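Periplasmic cell division protein (SufI) (Aquifex aeolicus, PDB 6SYY) is a multicopper oxidase that binds four copper ions and, as in its family, probably couples substrate oxidation to the reduction of dioxygen. Local coordinates at residues H118-R123 with K478-V483; G130-A135 with I504-C509; I441-N446 with M453-F458; F157-P160 with R165-Y168. All coordinates share one frame; numbering follows the deposited sequence.

Contact 1. Residues H118-R123 with K478-V483. With CU (copper (II) ion), chain E; O (oxygen atom), chain F.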
loop_
_atom_site.group_PDB
_atom_site.type_symbol
_atom_site.label_atom_id
_atom_site.label_comp_id
_atom_site.label_asym_id
_atom_site.label_seq_id
_atom_site.Cartn_x
_atom_site.Cartn_y
_atom_site.Cartn_z
ATOM N N HIS A 118 -10.500 -0.302 -5.297
ATOM C CA HIS A 118 -9.313 -0.089 -6.111
ATOM C C HIS A 118 -8.317 -1.214 -5.858
ATOM O O HIS A 118 -8.021 -1.540 -4.703
ATOM C CB HIS A 118 -8.671 1.261 -5.805
ATOM C CG HIS A 118 -7.364 1.470 -6.500
ATOM N ND1 HIS A 118 -7.197 1.244 -7.849
ATOM C CD2 HIS A 118 -6.159 1.876 -6.033
ATOM C CE1 HIS A 118 -5.946 1.502 -8.184
ATOM N NE2 HIS A 118 -5.297 1.892 -7.102
ATOM N N TRP A 119 -7.811 -1.811 -6.937
ATOM C CA TRP A 119 -6.766 -2.831 -6.845
ATOM C C TRP A 119 -5.418 -2.119 -6.945
ATOM O O TRP A 119 -4.785 -2.052 -8.001
ATOM C CB TRP A 119 -6.944 -3.884 -7.931
ATOM C CG TRP A 119 -8.370 -4.285 -8.143
ATOM C CD1 TRP A 119 -9.153 -3.990 -9.220
ATOM C CD2 TRP A 119 -9.189 -5.044 -7.247
ATOM N NE1 TRP A 119 -10.410 -4.523 -9.053
ATOM C CE2 TRP A 119 -10.458 -5.172 -7.849
ATOM C CE3 TRP A 119 -8.974 -5.627 -5.993
ATOM C CZ2 TRP A 119 -11.504 -5.857 -7.242
ATOM C CZ3 TRP A 119 -10.017 -6.309 -5.392
ATOM C CH2 TRP A 119 -11.264 -6.420 -6.017
ATOM N N HIS A 120 -4.985 -1.576 -5.808
ATOM C CA HIS A 120 -3.824 -0.693 -5.758
ATOM C C HIS A 120 -2.573 -1.426 -6.219
ATOM O O HIS A 120 -2.195 -2.457 -5.651
ATOM C CB HIS A 120 -3.657 -0.152 -4.334
ATOM C CG HIS A 120 -2.539 0.836 -4.168
ATOM N ND1 HIS A 120 -2.664 1.967 -3.390
ATOM C CD2 HIS A 120 -1.269 0.847 -4.642
ATOM C CE1 HIS A 120 -1.527 2.640 -3.406
ATOM N NE2 HIS A 120 -0.664 1.982 -4.158
ATOM N N GLY A 121 -1.929 -0.884 -7.250
ATOM C CA GLY A 121 -0.729 -1.459 -7.813
ATOM C C GLY A 121 -0.945 -2.281 -9.065
ATOM O O GLY A 121 0.037 -2.621 -9.736
ATOM N N PHE A 122 -2.193 -2.599 -9.407
ATOM C CA PHE A 122 -2.465 -3.426 -10.575
ATOM C C PHE A 122 -2.273 -2.642 -11.869
ATOM O O PHE A 122 -2.612 -1.458 -11.961
ATOM C CB PHE A 122 -3.896 -3.974 -10.530
ATOM C CG PHE A 122 -4.073 -5.174 -9.640
ATOM C CD1 PHE A 122 -3.205 -5.422 -8.588
ATOM C CD2 PHE A 122 -5.110 -6.063 -9.865
ATOM C CE1 PHE A 122 -3.377 -6.530 -7.771
ATOM C CE2 PHE A 122 -5.287 -7.172 -9.052
ATOM C CZ PHE A 122 -4.418 -7.406 -8.005
ATOM N N ARG A 123 -1.718 -3.313 -12.873
ATOM C CA ARG A 123 -1.853 -2.890 -14.261
ATOM C C ARG A 123 -3.140 -3.510 -14.789
ATOM O O ARG A 123 -3.205 -4.722 -15.019
ATOM C CB ARG A 123 -0.650 -3.329 -15.090
ATOM C CG ARG A 123 0.658 -2.715 -14.663
ATOM C CD ARG A 123 1.836 -3.475 -15.252
ATOM N NE ARG A 123 3.101 -2.876 -14.848
ATOM C CZ ARG A 123 3.841 -2.100 -15.632
ATOM N NH1 ARG A 123 3.445 -1.845 -16.873
ATOM N NH2 ARG A 123 4.978 -1.587 -15.177
ATOM N N LYS A 478 8.225 0.762 -8.215
ATOM C CA LYS A 478 7.413 1.408 -7.196
ATOM C C LYS A 478 6.088 1.860 -7.796
ATOM O O LYS A 478 5.956 1.992 -9.014
ATOM C CB LYS A 478 8.156 2.612 -6.606
ATOM C CG LYS A 478 9.505 2.272 -5.995
ATOM C CD LYS A 478 9.344 1.718 -4.592
ATOM C CE LYS A 478 8.855 2.798 -3.643
ATOM N NZ LYS A 478 8.485 2.235 -2.318
ATOM N N ASP A 479 5.093 2.092 -6.928
ATOM C CA ASP A 479 3.907 2.839 -7.332
ATOM C C ASP A 479 3.547 3.971 -6.376
ATOM O O ASP A 479 2.601 4.714 -6.657
ATOM C CB ASP A 479 2.690 1.910 -7.533
ATOM C CG ASP A 479 2.243 1.214 -6.260
ATOM O OD1 ASP A 479 2.053 1.879 -5.219
ATOM O OD2 ASP A 479 2.037 -0.015 -6.321
ATOM N N THR A 480 4.282 4.139 -5.274
ATOM C CA THR A 480 4.078 5.241 -4.336
ATOM C C THR A 480 5.440 5.737 -3.867
ATOM O O THR A 480 6.195 4.973 -3.258
ATOM C CB THR A 480 3.234 4.796 -3.134
ATOM O OG1 THR A 480 2.007 4.205 -3.587
ATOM C CG2 THR A 480 2.927 5.983 -2.233
ATOM N N VAL A 481 5.758 7.007 -4.126
ATOM C CA VAL A 481 7.061 7.568 -3.772
ATOM C C VAL A 481 6.870 8.686 -2.754
ATOM O O VAL A 481 6.009 9.556 -2.926
ATOM C CB VAL A 481 7.836 8.067 -5.008
ATOM C CG1 VAL A 481 7.047 9.122 -5.772
ATOM C CG2 VAL A 481 9.214 8.600 -4.596
ATOM N N ILE A 482 7.671 8.650 -1.689
ATOM C CA ILE A 482 7.653 9.704 -0.682
ATOM C C ILE A 482 8.298 10.953 -1.258
ATOM O O ILE A 482 9.402 10.898 -1.815
ATOM C CB ILE A 482 8.392 9.252 0.588
ATOM C CG1 ILE A 482 7.694 8.056 1.236
ATOM C CG2 ILE A 482 8.524 10.407 1.572
ATOM C CD1 ILE A 482 8.429 7.513 2.438
ATOM N N VAL A 483 7.620 12.088 -1.118
ATOM C CA VAL A 483 8.149 13.377 -1.548
ATOM C C VAL A 483 8.139 14.287 -0.328
ATOM O O VAL A 483 7.081 14.789 0.070
ATOM C CB VAL A 483 7.348 13.980 -2.704
ATOM C CG1 VAL A 483 7.997 15.276 -3.176
ATOM C CG2 VAL A 483 7.241 12.977 -3.848
HETATM CU CU CU E . -4.225 2.831 -2.567
HETATM O O O F . -5.045 4.389 -4.225
HETATM O O HOH W 1 2.564 -2.166 -7.932
#
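The imidazole of His120 meets Asp479 and Thr480 at its edge, both close to the ring plane, while the ring of His454 stacks upon it. This is a His-carboxylate hydrogen bond in the second shell of the trinuclear copper cluster, which multicopper oxidases build between their first and last cupredoxin domains. Next door, the backbone N of His120 covers one face of the His118 ring, another copper ligand. His120 ND1 binds copper at 2.0 Å. At the far side of the ring NE2 donates to Asp479 OD1 over 2.9 Å (N-H...O 149°), in the ring plane of His120 but from above the carboxylate, 51° out of its plane. Thr480 OG1 donates to the same OD1 at 2.8 Å, nearly along its C-O axis, so two donors grip one oxygen. Asp479 CG lies between the backbone N and the carbonyl carbon (chi1 64°), which turns the carboxylate to this ring. With an alanine here, His120 NE2 would probably lose its acceptor and the ligand ring some of its rotational restraint, and Arg300, salt-bridged to OD2, its counter-charge. A water joins the segments again, 2.7 Å from Asp479 OD2 and 3.1 Å from Gly121 O.

Contact 2. Residues G130-A135 with I504-C509. With CU (copper (II) ion), chain C; CU (copper (II) ion), chain B.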
loop_
_atom_site.group_PDB
_atom_site.type_symbol
_atom_site.label_atom_id
_atom_site.label_comp_id
_atom_site.label_asym_id
_atom_site.label_seq_id
_atom_site.Cartn_x
_atom_site.Cartn_y
_atom_site.Cartn_z
ATOM N N GLY A 130 -11.025 0.430 -10.643
ATOM C CA GLY A 130 -11.644 1.009 -9.467
ATOM C C GLY A 130 -11.522 2.518 -9.421
ATOM O O GLY A 130 -11.081 3.087 -8.420
ATOM N N HIS A 131 -11.911 3.170 -10.504
ATOM C CA HIS A 131 -11.876 4.620 -10.593
ATOM C C HIS A 131 -13.126 5.214 -9.942
ATOM O O HIS A 131 -14.201 4.611 -9.988
ATOM C CB HIS A 131 -11.786 5.051 -12.055
ATOM C CG HIS A 131 -11.481 6.504 -12.247
ATOM N ND1 HIS A 131 -12.435 7.489 -12.114
ATOM C CD2 HIS A 131 -10.329 7.139 -12.570
ATOM C CE1 HIS A 131 -11.883 8.669 -12.338
ATOM N NE2 HIS A 131 -10.608 8.483 -12.624
ATOM N N PRO A 132 -13.008 6.394 -9.321
ATOM C CA PRO A 132 -14.178 6.983 -8.645
ATOM C C PRO A 132 -15.378 7.206 -9.553
ATOM O O PRO A 132 -16.512 7.196 -9.059
ATOM C CB PRO A 132 -13.632 8.311 -8.102
ATOM C CG PRO A 132 -12.181 8.106 -7.981
ATOM C CD PRO A 132 -11.780 7.170 -9.073
ATOM N N TYR A 133 -15.169 7.410 -10.860
ATOM C CA TYR A 133 -16.297 7.595 -11.772
ATOM C C TYR A 133 -17.246 6.405 -11.745
ATOM O O TYR A 133 -18.443 6.563 -11.997
ATOM C CB TYR A 133 -15.809 7.814 -13.208
ATOM C CG TYR A 133 -15.045 9.097 -13.444
ATOM C CD1 TYR A 133 -15.129 10.157 -12.552
ATOM C CD2 TYR A 133 -14.242 9.247 -14.567
ATOM C CE1 TYR A 133 -14.428 11.328 -12.766
ATOM C CE2 TYR A 133 -13.539 10.415 -14.792
ATOM C CZ TYR A 133 -13.636 11.452 -13.888
ATOM O OH TYR A 133 -12.934 12.618 -14.105
ATOM N N TYR A 134 -16.731 5.212 -11.445
ATOM C CA TYR A 134 -17.494 3.975 -11.503
ATOM C C TYR A 134 -18.060 3.558 -10.155
ATOM O O TYR A 134 -18.635 2.470 -10.051
ATOM C CB TYR A 134 -16.622 2.854 -12.069
ATOM C CG TYR A 134 -16.362 3.028 -13.537
ATOM C CD1 TYR A 134 -17.367 2.788 -14.465
ATOM C CD2 TYR A 134 -15.127 3.450 -14.000
ATOM C CE1 TYR A 134 -17.149 2.953 -15.817
ATOM C CE2 TYR A 134 -14.895 3.622 -15.355
ATOM C CZ TYR A 134 -15.913 3.370 -16.259
ATOM O OH TYR A 134 -15.702 3.538 -17.609
ATOM N N ALA A 135 -17.900 4.383 -9.124
ATOM C CA ALA A 135 -18.436 4.050 -7.814
ATOM C C ALA A 135 -19.933 3.790 -7.908
ATOM O O ALA A 135 -20.652 4.455 -8.659
ATOM C CB ALA A 135 -18.150 5.176 -6.821
ATOM N N ILE A 504 -7.724 5.891 -18.637
ATOM C CA ILE A 504 -7.836 7.026 -17.729
ATOM C C ILE A 504 -7.339 6.564 -16.369
ATOM O O ILE A 504 -7.986 5.745 -15.705
ATOM C CB ILE A 504 -9.270 7.558 -17.642
ATOM C CG1 ILE A 504 -9.763 7.960 -19.031
ATOM C CG2 ILE A 504 -9.332 8.727 -16.677
ATOM C CD1 ILE A 504 -8.851 8.951 -19.740
ATOM N N TYR A 505 -6.194 7.088 -15.950
ATOM C CA TYR A 505 -5.565 6.672 -14.711
ATOM C C TYR A 505 -5.457 7.858 -13.765
ATOM O O TYR A 505 -5.348 9.008 -14.193
ATOM C CB TYR A 505 -4.186 6.069 -14.977
ATOM C CG TYR A 505 -4.238 4.714 -15.645
ATOM C CD1 TYR A 505 -5.108 3.728 -15.188
ATOM C CD2 TYR A 505 -3.423 4.419 -16.733
ATOM C CE1 TYR A 505 -5.160 2.484 -15.788
ATOM C CE2 TYR A 505 -3.469 3.178 -17.342
ATOM C CZ TYR A 505 -4.340 2.216 -16.867
ATOM O OH TYR A 505 -4.392 0.978 -17.470
ATOM N N LEU A 506 -5.507 7.568 -12.471
ATOM C CA LEU A 506 -5.405 8.597 -11.451
ATOM C C LEU A 506 -3.951 8.903 -11.124
ATOM O O LEU A 506 -3.063 8.055 -11.267
ATOM C CB LEU A 506 -6.127 8.168 -10.177
ATOM C CG LEU A 506 -7.645 8.084 -10.263
ATOM C CD1 LEU A 506 -8.190 7.575 -8.951
ATOM C CD2 LEU A 506 -8.219 9.447 -10.593
ATOM N N LEU A 507 -3.715 10.141 -10.699
ATOM C CA LEU A 507 -2.476 10.548 -10.045
ATOM C C LEU A 507 -2.884 11.357 -8.825
ATOM O O LEU A 507 -3.601 12.354 -8.957
ATOM C CB LEU A 507 -1.581 11.363 -10.983
ATOM C CG LEU A 507 -0.221 11.871 -10.490
ATOM C CD1 LEU A 507 0.715 12.081 -11.668
ATOM C CD2 LEU A 507 -0.351 13.171 -9.714
ATOM N N HIS A 508 -2.452 10.923 -7.644
ATOM C CA HIS A 508 -2.967 11.519 -6.420
ATOM C C HIS A 508 -2.011 11.249 -5.270
ATOM O O HIS A 508 -1.201 10.320 -5.307
ATOM C CB HIS A 508 -4.368 10.983 -6.085
ATOM C CG HIS A 508 -4.396 9.529 -5.720
ATOM N ND1 HIS A 508 -4.413 9.091 -4.413
ATOM C CD2 HIS A 508 -4.413 8.415 -6.490
ATOM C CE1 HIS A 508 -4.436 7.770 -4.393
ATOM N NE2 HIS A 508 -4.436 7.335 -5.641
ATOM N N CYS A 509 -2.116 12.091 -4.249
ATOM C CA CYS A 509 -1.442 11.830 -2.989
ATOM C C CYS A 509 -2.130 10.684 -2.266
ATOM O O CYS A 509 -3.354 10.543 -2.321
ATOM C CB CYS A 509 -1.459 13.079 -2.119
ATOM S SG CYS A 509 -0.752 12.843 -0.499
HETATM CU CU CU C . -5.663 5.502 -5.896
HETATM CU CU CU B . -0.626 14.754 0.197
#
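Van der Waals packing joins His131 and Pro132, on a loop between strands 117-120 and 141-143, to Leu506 on strand 503-509, and so links the N-terminal and C-terminal parts of the oxidase. The evidence is a buried cluster centred on the two Leu506 methyls. CD2 lies 3.3 Å from His131 NE2, approaching the imidazole obliquely, and CD1 meets the ring carbon Pro132 CD at 3.6 Å, the two side chains reaching toward each other. His131 is firmly oriented: its ND1 accepts the backbone N-H of Tyr133 at 3.0 Å, almost straight (174°) and near the ring plane, while NE2 is hydrogen-bonded to Asn522 OD1. One face is used as well: Pro132 CD stands 3.1 Å above the His131 ring plane, toward its rim, and His131 CE1 sits over the centre of the Tyr133 ring. With CG anti to the backbone N (chi1 -169°), the ring reaches across to the strand. Replacing His131 by alanine removes the ring, and Asn522 OD1 and Tyr133 N would probably be left without these mates, with a gap beside Leu506 CD2. Leu506 also touches the copper ligands His161 and His456, so the packing lies just behind the metal site. Farther along the strand, His508 NE2 binds a type 3 copper at 2.2 Å and Cys509 SG the type 1 copper at 2.0 Å, the His-Cys-His arrangement, completed by His510, that connects the copper centres of multicopper oxidases.

Contact 3. Residues I441-N446 with M453-F458; sequences IEYVNN and MHIHGF. With CU (copper (II) ion), chain C.
The side chain of Met453 crosses the Tyr443 ring obliquely, closest at its CB. This CB stands over one face, 3.5 Å from Tyr443 CZ and 3.8 Å from the ring centroid, 21° off the normal, which makes a CH-pi contact. CG follows at 3.9 Å from Tyr443 CE1. SD is farther off, 5.2 Å from the centroid and oblique, a Met-aromatic contact; the bends of the Met453 chain at chi2 and chi3 (-58° each) bring the terminal CE back to 3.9 Å from Tyr443 CE1. The opposite face of the ring is covered toward its rim by Ile441 CG2, so the tyrosine is held between two aliphatic groups. At its tip, Tyr443 OH touches Ile455 CG2 at 3.5 Å, and a water bridges this hydroxyl to the carbonyl O of Met453, to which it donates. A polar end buried among hydrocarbons is thereby given a partner. The contact packs strand 437-445 of one sheet against strand 451-455 of the other, the facing layers of a cupredoxin beta sandwich. Met453 and Ile455 point into that core, whereas His454 turns away from it and, with His456, whose NE2 binds copper at 2.1 Å, serves the trinuclear cluster; together with His451 they form the His-X-X-His-X-His copper-binding pattern of the multicopper oxidases.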
loop_
_atom_site.group_PDB
_atom_site.type_symbol
_atom_site.label_atom_id
_atom_site.label_comp_id
_atom_site.label_asym_id
_atom_site.label_seq_id
_atom_site.Cartn_x
_atom_site.Cartn_y
_atom_site.Cartn_z
ATOM N N ILE A 441 8.525 11.760 -14.670
ATOM C CA ILE A 441 7.674 12.615 -13.858
ATOM C C ILE A 441 8.535 13.251 -12.779
ATOM O O ILE A 441 9.345 12.576 -12.134
ATOM C CB ILE A 441 6.500 11.829 -13.255
ATOM C CG1 ILE A 441 5.554 11.373 -14.365
ATOM C CG2 ILE A 441 5.751 12.680 -12.244
ATOM C CD1 ILE A 441 4.281 10.734 -13.851
ATOM N N GLU A 442 8.366 14.553 -12.595
ATOM C CA GLU A 442 9.190 15.354 -11.699
ATOM C C GLU A 442 8.267 15.983 -10.664
ATOM O O GLU A 442 7.655 17.026 -10.920
ATOM C CB GLU A 442 9.961 16.411 -12.486
ATOM C CG GLU A 442 10.890 17.259 -11.654
ATOM C CD GLU A 442 11.701 18.199 -12.508
ATOM O OE1 GLU A 442 11.538 18.149 -13.747
ATOM O OE2 GLU A 442 12.497 18.980 -11.944
ATOM N N TYR A 443 8.153 15.340 -9.509
ATOM C CA TYR A 443 7.385 15.903 -8.411
ATOM C C TYR A 443 8.189 17.012 -7.748
ATOM O O TYR A 443 9.349 16.810 -7.377
ATOM C CB TYR A 443 7.034 14.827 -7.389
ATOM C CG TYR A 443 6.039 13.800 -7.878
ATOM C CD1 TYR A 443 4.751 14.171 -8.231
ATOM C CD2 TYR A 443 6.380 12.457 -7.959
ATOM C CE1 TYR A 443 3.830 13.233 -8.669
ATOM C CE2 TYR A 443 5.470 11.513 -8.392
ATOM C CZ TYR A 443 4.194 11.908 -8.747
ATOM O OH TYR A 443 3.280 10.975 -9.181
ATOM N N VAL A 444 7.576 18.184 -7.610
ATOM C CA VAL A 444 8.191 19.329 -6.948
ATOM C C VAL A 444 7.263 19.748 -5.820
ATOM O O VAL A 444 6.203 20.338 -6.067
ATOM C CB VAL A 444 8.441 20.493 -7.916
ATOM C CG1 VAL A 444 9.159 21.622 -7.203
ATOM C CG2 VAL A 444 9.241 20.026 -9.123
ATOM N N ASN A 445 7.658 19.458 -4.582
ATOM C CA ASN A 445 6.822 19.715 -3.409
ATOM C C ASN A 445 7.173 21.085 -2.841
ATOM O O ASN A 445 8.173 21.240 -2.139
ATOM C CB ASN A 445 7.011 18.617 -2.369
ATOM C CG ASN A 445 6.097 18.781 -1.168
ATOM O OD1 ASN A 445 5.266 19.693 -1.120
ATOM N ND2 ASN A 445 6.235 17.884 -0.194
ATOM N N ASN A 446 6.336 22.081 -3.129
ATOM C CA ASN A 446 6.491 23.422 -2.582
ATOM C C ASN A 446 5.630 23.650 -1.344
ATOM O O ASN A 446 5.331 24.802 -1.009
ATOM C CB ASN A 446 6.164 24.470 -3.647
ATOM C CG ASN A 446 7.178 24.493 -4.774
ATOM O OD1 ASN A 446 8.377 24.307 -4.552
ATOM N ND2 ASN A 446 6.700 24.721 -5.992
ATOM N N MET A 453 3.162 10.205 -3.244
ATOM C CA MET A 453 2.465 10.362 -4.514
ATOM C C MET A 453 2.333 9.021 -5.222
ATOM O O MET A 453 3.320 8.297 -5.396
ATOM C CB MET A 453 3.193 11.368 -5.405
ATOM C CG MET A 453 3.220 12.781 -4.841
ATOM S SD MET A 453 1.564 13.445 -4.555
ATOM C CE MET A 453 0.860 13.330 -6.201
ATOM N N HIS A 454 1.114 8.703 -5.639
ATOM C CA HIS A 454 0.782 7.425 -6.249
ATOM C C HIS A 454 0.187 7.666 -7.629
ATOM O O HIS A 454 -0.632 8.574 -7.811
ATOM C CB HIS A 454 -0.197 6.652 -5.349
ATOM C CG HIS A 454 -0.730 5.392 -5.956
ATOM N ND1 HIS A 454 0.084 4.363 -6.379
ATOM C CD2 HIS A 454 -2.001 4.986 -6.192
ATOM C CE1 HIS A 454 -0.661 3.385 -6.861
ATOM N NE2 HIS A 454 -1.930 3.737 -6.759
ATOM N N ILE A 455 0.621 6.879 -8.610
ATOM C CA ILE A 455 -0.001 6.852 -9.929
ATOM C C ILE A 455 -0.629 5.483 -10.126
ATOM O O ILE A 455 -0.086 4.466 -9.675
ATOM C CB ILE A 455 0.991 7.163 -11.070
ATOM C CG1 ILE A 455 2.143 6.156 -11.085
ATOM C CG2 ILE A 455 1.523 8.579 -10.961
ATOM C CD1 ILE A 455 3.045 6.294 -12.289
ATOM N N HIS A 456 -1.784 5.460 -10.776
ATOM C CA HIS A 456 -2.409 4.216 -11.188
ATOM C C HIS A 456 -1.877 3.799 -12.556
ATOM O O HIS A 456 -1.271 4.590 -13.280
ATOM C CB HIS A 456 -3.934 4.364 -11.238
ATOM C CG HIS A 456 -4.564 4.629 -9.904
ATOM N ND1 HIS A 456 -5.898 4.386 -9.653
ATOM C CD2 HIS A 456 -4.049 5.121 -8.752
ATOM C CE1 HIS A 456 -6.176 4.714 -8.403
ATOM N NE2 HIS A 456 -5.072 5.162 -7.835
ATOM N N GLY A 457 -2.108 2.539 -12.902
ATOM C CA GLY A 457 -1.830 2.040 -14.239
ATOM C C GLY A 457 -0.462 1.440 -14.487
ATOM O O GLY A 457 -0.346 0.471 -15.243
ATOM N N PHE A 458 0.584 2.002 -13.880
ATOM C CA PHE A 458 1.941 1.530 -14.125
ATOM C C PHE A 458 2.780 1.673 -12.867
ATOM O O PHE A 458 2.550 2.562 -12.042
ATOM C CB PHE A 458 2.622 2.301 -15.264
ATOM C CG PHE A 458 1.740 2.532 -16.453
ATOM C CD1 PHE A 458 1.691 1.611 -17.485
ATOM C CD2 PHE A 458 0.950 3.669 -16.534
ATOM C CE1 PHE A 458 0.872 1.819 -18.579
ATOM C CE2 PHE A 458 0.128 3.883 -17.625
ATOM C CZ PHE A 458 0.090 2.957 -18.650
HETATM CU CU CU C . -5.663 5.502 -5.896
HETATM O O HOH W 2 3.989 8.486 -7.954
#

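Contact 4. Residues F157-P160 with R165-Y168; sequences FYHP and RTGY. With CU (copper (II) ion), chain E.
Thr166 presses its methyl against the end of the strand that carries His159: CG2 lies 3.2 Å from Pro160 O and 4.4 Å from His159 ND1, which it approaches obliquely. This is the tight, buried part of the contact. The same carbonyl takes its hydrogen bond from within its own strand, for His159 ND1 donates to Pro160 O at 2.9 Å (N-H...O 157°). The oxygen lies near the imidazole plane, while the donor stands well above the carbonyl plane. His159 CG sits between the backbone N and the carbonyl carbon (chi1 65°), placing ND1 over its neighbour's carbonyl and leaving NE2 to bind the type 3 copper at 1.8 Å. On the strand side, His159 CD2 rests 3.4 Å above the centre of the Phe157 ring, edge onto face. The bond, the ring contact and the metal together fix how the imidazole is turned. The partly exposed side looks different. There Arg165 and Tyr168 pack on each other instead of on the strand, Arg165 NH2 lying 3.1 Å above the centre of the Tyr168 ring, and Arg165 NE forms a salt bridge with Glu113. Thr166 OG1 is hydrogen-bonded to Pro162 O in the short connection, and Asp516 accepts the backbone N-H groups of Thr166 and Gly167. The contact thus seats helix 166-172 between the end of strand 154-160, which runs between strands 117-120 and 176-181, and helix 512-516.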
loop_
_atom_site.group_PDB
_atom_site.type_symbol
_atom_site.label_atom_id
_atom_site.label_comp_id
_atom_site.label_asym_id
_atom_site.label_seq_id
_atom_site.Cartn_x
_atom_site.Cartn_y
_atom_site.Cartn_z
ATOM N N PHE A 157 -2.589 -4.444 -2.662
ATOM C CA PHE A 157 -3.377 -3.690 -1.694
ATOM C C PHE A 157 -4.735 -3.409 -2.322
ATOM O O PHE A 157 -4.799 -2.841 -3.414
ATOM C CB PHE A 157 -2.621 -2.391 -1.352
ATOM C CG PHE A 157 -3.232 -1.556 -0.253
ATOM C CD1 PHE A 157 -4.171 -2.074 0.622
ATOM C CD2 PHE A 157 -2.844 -0.227 -0.104
ATOM C CE1 PHE A 157 -4.716 -1.281 1.628
ATOM C CE2 PHE A 157 -3.384 0.571 0.893
ATOM C CZ PHE A 157 -4.322 0.042 1.761
ATOM N N TYR A 158 -5.818 -3.826 -1.670
ATOM C CA TYR A 158 -7.154 -3.480 -2.141
ATOM C C TYR A 158 -7.876 -2.676 -1.072
ATOM O O TYR A 158 -7.833 -3.020 0.114
ATOM C CB TYR A 158 -7.970 -4.713 -2.555
ATOM C CG TYR A 158 -8.347 -5.716 -1.485
ATOM C CD1 TYR A 158 -9.595 -5.678 -0.884
ATOM C CD2 TYR A 158 -7.485 -6.745 -1.131
ATOM C CE1 TYR A 158 -9.966 -6.624 0.066
ATOM C CE2 TYR A 158 -7.842 -7.689 -0.183
ATOM C CZ TYR A 158 -9.085 -7.622 0.413
ATOM O OH TYR A 158 -9.451 -8.552 1.360
ATOM N N HIS A 159 -8.515 -1.594 -1.501
ATOM C CA HIS A 159 -9.147 -0.638 -0.606
ATOM C C HIS A 159 -10.109 0.204 -1.428
ATOM O O HIS A 159 -9.994 0.253 -2.659
ATOM C CB HIS A 159 -8.099 0.244 0.100
ATOM C CG HIS A 159 -7.331 1.144 -0.822
ATOM N ND1 HIS A 159 -7.866 2.294 -1.361
ATOM C CD2 HIS A 159 -6.060 1.069 -1.283
ATOM C CE1 HIS A 159 -6.960 2.886 -2.122
ATOM N NE2 HIS A 159 -5.855 2.162 -2.091
ATOM N N PRO A 160 -11.076 0.857 -0.791
ATOM C CA PRO A 160 -12.063 1.624 -1.556
ATOM C C PRO A 160 -11.471 2.904 -2.122
ATOM O O PRO A 160 -10.483 3.450 -1.623
ATOM C CB PRO A 160 -13.156 1.927 -0.528
ATOM C CG PRO A 160 -12.452 1.883 0.770
ATOM C CD PRO A 160 -11.393 0.841 0.644
ATOM N N ARG A 165 -14.598 10.062 0.190
ATOM C CA ARG A 165 -14.887 9.213 1.342
ATOM C C ARG A 165 -13.913 8.047 1.466
ATOM O O ARG A 165 -14.180 7.096 2.209
ATOM C CB ARG A 165 -16.328 8.705 1.279
ATOM C CG ARG A 165 -17.352 9.811 1.448
ATOM C CD ARG A 165 -17.400 10.297 2.886
ATOM N NE ARG A 165 -18.082 9.338 3.751
ATOM C CZ ARG A 165 -18.265 9.501 5.057
ATOM N NH1 ARG A 165 -17.808 10.587 5.663
ATOM N NH2 ARG A 165 -18.905 8.576 5.760
ATOM N N THR A 166 -12.782 8.105 0.759
ATOM C CA THR A 166 -11.814 7.016 0.832
ATOM C C THR A 166 -11.164 6.949 2.209
ATOM O O THR A 166 -10.985 5.857 2.764
ATOM C CB THR A 166 -10.759 7.173 -0.265
ATOM O OG1 THR A 166 -11.368 6.968 -1.548
ATOM C CG2 THR A 166 -9.635 6.160 -0.078
ATOM N N GLY A 167 -10.811 8.100 2.781
ATOM C CA GLY A 167 -10.259 8.098 4.126
ATOM C C GLY A 167 -11.216 7.503 5.140
ATOM O O GLY A 167 -10.808 6.753 6.032
ATOM N N TYR A 168 -12.506 7.809 5.005
ATOM C CA TYR A 168 -13.487 7.272 5.941
ATOM C C TYR A 168 -13.572 5.753 5.839
ATOM O O TYR A 168 -13.505 5.045 6.852
ATOM C CB TYR A 168 -14.859 7.905 5.691
ATOM C CG TYR A 168 -15.947 7.350 6.586
ATOM C CD1 TYR A 168 -16.657 6.207 6.229
ATOM C CD2 TYR A 168 -16.261 7.964 7.787
ATOM C CE1 TYR A 168 -17.643 5.691 7.045
ATOM C CE2 TYR A 168 -17.250 7.458 8.608
ATOM C CZ TYR A 168 -17.937 6.318 8.234
ATOM O OH TYR A 168 -18.925 5.806 9.047
HETATM CU CU CU E . -4.225 2.831 -2.567
#

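In the fold
Contacts 1 and 2 each join the N-terminal to the C-terminal part of the chain, and their segments alternate along the sequence; their centres are 12 Å apart. Contact 4 lies early, inside the loops closed by both, and contact 3 late, likewise inside both. In one sheet, strand 451-455 of contact 3 runs between strand 480-483 of contact 1 and strand 503-509 of contact 2; in another, strand 117-120 of contact 1 neighbours strand 154-160 of contact 4. Contacts 3 and 4 do not touch, their centres being 19 Å apart. Residues far apart in sequence therefore converge on one copper cluster between two domains.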